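Side-chain contact in putative pneumococcal surface protein (PDB 4CNL), which probably anchors itself to the pneumococcal cell wall through a choline-binding domain that recognises the choline of teichoic acids: residues Tyr31-Gly36 with Gln40-Tyr45. Residues are numbered along the deposited sequence; the frame is centred on the assembly and turned at random.
Sequences YLKADG and QSEWIY. With CHT (choline ion), chain H.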
loop_
_atom_site.group_PDB
_atom_site.type_symbol
_atom_site.label_atom_id
_atom_site.label_comp_id
_atom_site.label_asym_id
_atom_site.label_seq_id
_atom_site.Cartn_x
_atom_site.Cartn_y
_atom_site.Cartn_z
ATOM N N TYR A 31 -6.919 4.021 -23.334
ATOM C CA TYR A 31 -8.256 4.535 -23.085
ATOM C C TYR A 31 -8.561 5.729 -23.983
ATOM O O TYR A 31 -7.791 6.686 -24.014
ATOM C CB TYR A 31 -8.410 4.944 -21.609
ATOM C CG TYR A 31 -9.811 5.390 -21.308
ATOM C CD1 TYR A 31 -10.823 4.453 -21.112
ATOM C CD2 TYR A 31 -10.144 6.744 -21.270
ATOM C CE1 TYR A 31 -12.129 4.848 -20.869
ATOM C CE2 TYR A 31 -11.450 7.155 -21.013
ATOM C CZ TYR A 31 -12.439 6.196 -20.821
ATOM O OH TYR A 31 -13.745 6.564 -20.585
ATOM N N LEU A 32 -9.683 5.669 -24.701
ATOM C CA LEU A 32 -10.110 6.769 -25.563
ATOM C C LEU A 32 -11.123 7.637 -24.828
ATOM O O LEU A 32 -12.151 7.151 -24.342
ATOM C CB LEU A 32 -10.707 6.240 -26.873
ATOM C CG LEU A 32 -9.789 5.538 -27.888
ATOM C CD1 LEU A 32 -8.510 6.317 -28.125
ATOM C CD2 LEU A 32 -9.473 4.097 -27.450
ATOM N N LYS A 33 -10.829 8.929 -24.747
ATOM C CA LYS A 33 -11.649 9.853 -23.968
ATOM C C LYS A 33 -12.912 10.296 -24.724
ATOM O O LYS A 33 -13.220 9.779 -25.795
ATOM C CB LYS A 33 -10.798 11.056 -23.556
ATOM C CG LYS A 33 -9.618 10.650 -22.680
ATOM C CD LYS A 33 -8.799 11.848 -22.186
ATOM C CE LYS A 33 -7.990 12.480 -23.311
ATOM N NZ LYS A 33 -7.019 13.501 -22.788
ATOM N N ALA A 34 -13.646 11.248 -24.156
ATOM C CA ALA A 34 -14.953 11.615 -24.697
ATOM C C ALA A 34 -14.880 12.202 -26.104
ATOM O O ALA A 34 -15.834 12.090 -26.882
ATOM C CB ALA A 34 -15.658 12.596 -23.750
ATOM N N ASP A 35 -13.749 12.825 -26.433
ATOM C CA ASP A 35 -13.567 13.419 -27.752
ATOM C C ASP A 35 -12.831 12.459 -28.692
ATOM O O ASP A 35 -12.530 12.808 -29.827
ATOM C CB ASP A 35 -12.804 14.750 -27.651
ATOM C CG ASP A 35 -11.506 14.629 -26.877
ATOM O OD1 ASP A 35 -11.106 13.496 -26.540
ATOM O OD2 ASP A 35 -10.876 15.677 -26.595
ATOM N N GLY A 36 -12.547 11.250 -28.207
ATOM C CA GLY A 36 -11.846 10.261 -29.011
ATOM C C GLY A 36 -10.340 10.280 -28.813
ATOM O O GLY A 36 -9.644 9.402 -29.313
ATOM N N GLN A 40 -3.361 10.227 -21.947
ATOM C CA GLN A 40 -1.919 10.162 -21.815
ATOM C C GLN A 40 -1.481 10.956 -20.588
ATOM O O GLN A 40 -1.929 12.093 -20.387
ATOM C CB GLN A 40 -1.241 10.705 -23.071
ATOM C CG GLN A 40 0.249 10.476 -23.108
ATOM C CD GLN A 40 0.859 10.928 -24.423
ATOM O OE1 GLN A 40 0.504 10.423 -25.488
ATOM N NE2 GLN A 40 1.776 11.889 -24.354
ATOM N N SER A 41 -0.624 10.341 -19.777
ATOM C CA SER A 41 -0.108 10.960 -18.558
ATOM C C SER A 41 -1.219 11.592 -17.745
ATOM O O SER A 41 -1.166 12.767 -17.387
ATOM C CB SER A 41 0.956 11.994 -18.901
ATOM O OG SER A 41 2.064 11.358 -19.502
ATOM N N GLU A 42 -2.256 10.811 -17.478
ATOM C CA GLU A 42 -3.389 11.347 -16.760
ATOM C C GLU A 42 -4.202 10.246 -16.121
ATOM O O GLU A 42 -4.139 9.075 -16.537
ATOM C CB GLU A 42 -4.274 12.180 -17.700
ATOM C CG GLU A 42 -4.996 11.361 -18.751
ATOM C CD GLU A 42 -5.685 12.233 -19.784
ATOM O OE1 GLU A 42 -6.674 12.909 -19.436
ATOM O OE2 GLU A 42 -5.229 12.243 -20.940
ATOM N N TRP A 43 -4.954 10.652 -15.104
ATOM C CA TRP A 43 -5.875 9.800 -14.385
ATOM C C TRP A 43 -7.249 9.817 -15.022
ATOM O O TRP A 43 -7.739 10.873 -15.422
ATOM C CB TRP A 43 -5.993 10.257 -12.933
ATOM C CG TRP A 43 -4.794 9.964 -12.115
ATOM C CD1 TRP A 43 -3.741 10.795 -11.861
ATOM C CD2 TRP A 43 -4.529 8.748 -11.419
ATOM N NE1 TRP A 43 -2.825 10.161 -11.047
ATOM C CE2 TRP A 43 -3.289 8.900 -10.763
ATOM C CE3 TRP A 43 -5.223 7.539 -11.288
ATOM C CZ2 TRP A 43 -2.719 7.885 -9.993
ATOM C CZ3 TRP A 43 -4.656 6.529 -10.528
ATOM C CH2 TRP A 43 -3.420 6.714 -9.878
ATOM N N ILE A 44 -7.877 8.646 -15.079
ATOM C CA ILE A 44 -9.234 8.500 -15.585
ATOM C C ILE A 44 -10.059 7.638 -14.637
ATOM O O ILE A 44 -9.587 6.593 -14.191
ATOM C CB ILE A 44 -9.235 7.850 -17.002
ATOM C CG1 ILE A 44 -8.841 8.873 -18.067
ATOM C CG2 ILE A 44 -10.588 7.226 -17.312
ATOM C CD1 ILE A 44 -9.890 9.917 -18.320
ATOM N N TYR A 45 -11.275 8.076 -14.312
ATOM C CA TYR A 45 -12.198 7.214 -13.590
ATOM C C TYR A 45 -13.133 6.514 -14.562
ATOM O O TYR A 45 -13.861 7.158 -15.327
ATOM C CB TYR A 45 -13.017 7.987 -12.548
ATOM C CG TYR A 45 -13.800 7.061 -11.650
ATOM C CD1 TYR A 45 -13.217 6.511 -10.513
ATOM C CD2 TYR A 45 -15.108 6.710 -11.947
ATOM C CE1 TYR A 45 -13.924 5.647 -9.692
ATOM C CE2 TYR A 45 -15.827 5.846 -11.128
ATOM C CZ TYR A 45 -15.229 5.317 -10.001
ATOM O OH TYR A 45 -15.939 4.451 -9.182
HETATM C C4 CHT H . -5.511 12.544 -7.543
HETATM C C5 CHT H . -6.392 11.460 -6.917
HETATM C C6 CHT H . -7.489 9.409 -7.328
HETATM C C7 CHT H . -7.032 10.880 -9.104
HETATM C C8 CHT H . -5.276 9.712 -8.057
HETATM O O6 CHT H . -5.189 13.533 -6.571
HETATM N N1 CHT H . -6.544 10.361 -7.852
#
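A salt bridge and a CH-pi contact pack two successive beta hairpins of a choline-binding repeat against each other at the protein surface, where Lys33 meets Glu42 and Tyr31 meets Ile44. The ammonium of Lys33 and the carboxylate of Glu42 approach from opposite directions, and NZ gives a hydrogen bond of 2.9 Å to OE2 of Glu42 on its syn side. The same oxygen accepts the backbone N-H of Gln40 through its anti lone pair, a nearly straight bond with an N-H...O angle of 164°. Two donors thus grip OE2 and limit the carboxylate's rotation, and the lysine would be expected to favour its ionised form. A bend at chi3 of Lys33 (-72°) turns CE and NZ toward the carboxylate, while CD lies 3.6 Å from OE1 of Glu42. Beside this pair, CG2 of Ile44 sits over one face of the Tyr31 ring, 4.0 Å from the centroid and displaced toward the rim, closest to CE2 at 3.8 Å. With CG anti to the backbone N (chi1 -176°), the tyrosine ring is carried toward strand 42-46. From the same strand Trp43 serves a different contact: its ring lies against a bound choline, with the choline methyl C8 3.5 Å from CE2. Strand 30-32 pairs with 25-27, where Trp26 meets Tyr31 edge-to-face, whereas strand 42-46 pairs with 51-55, a G1 beta bulge placing Ser41 and Glu42 opposite Leu55.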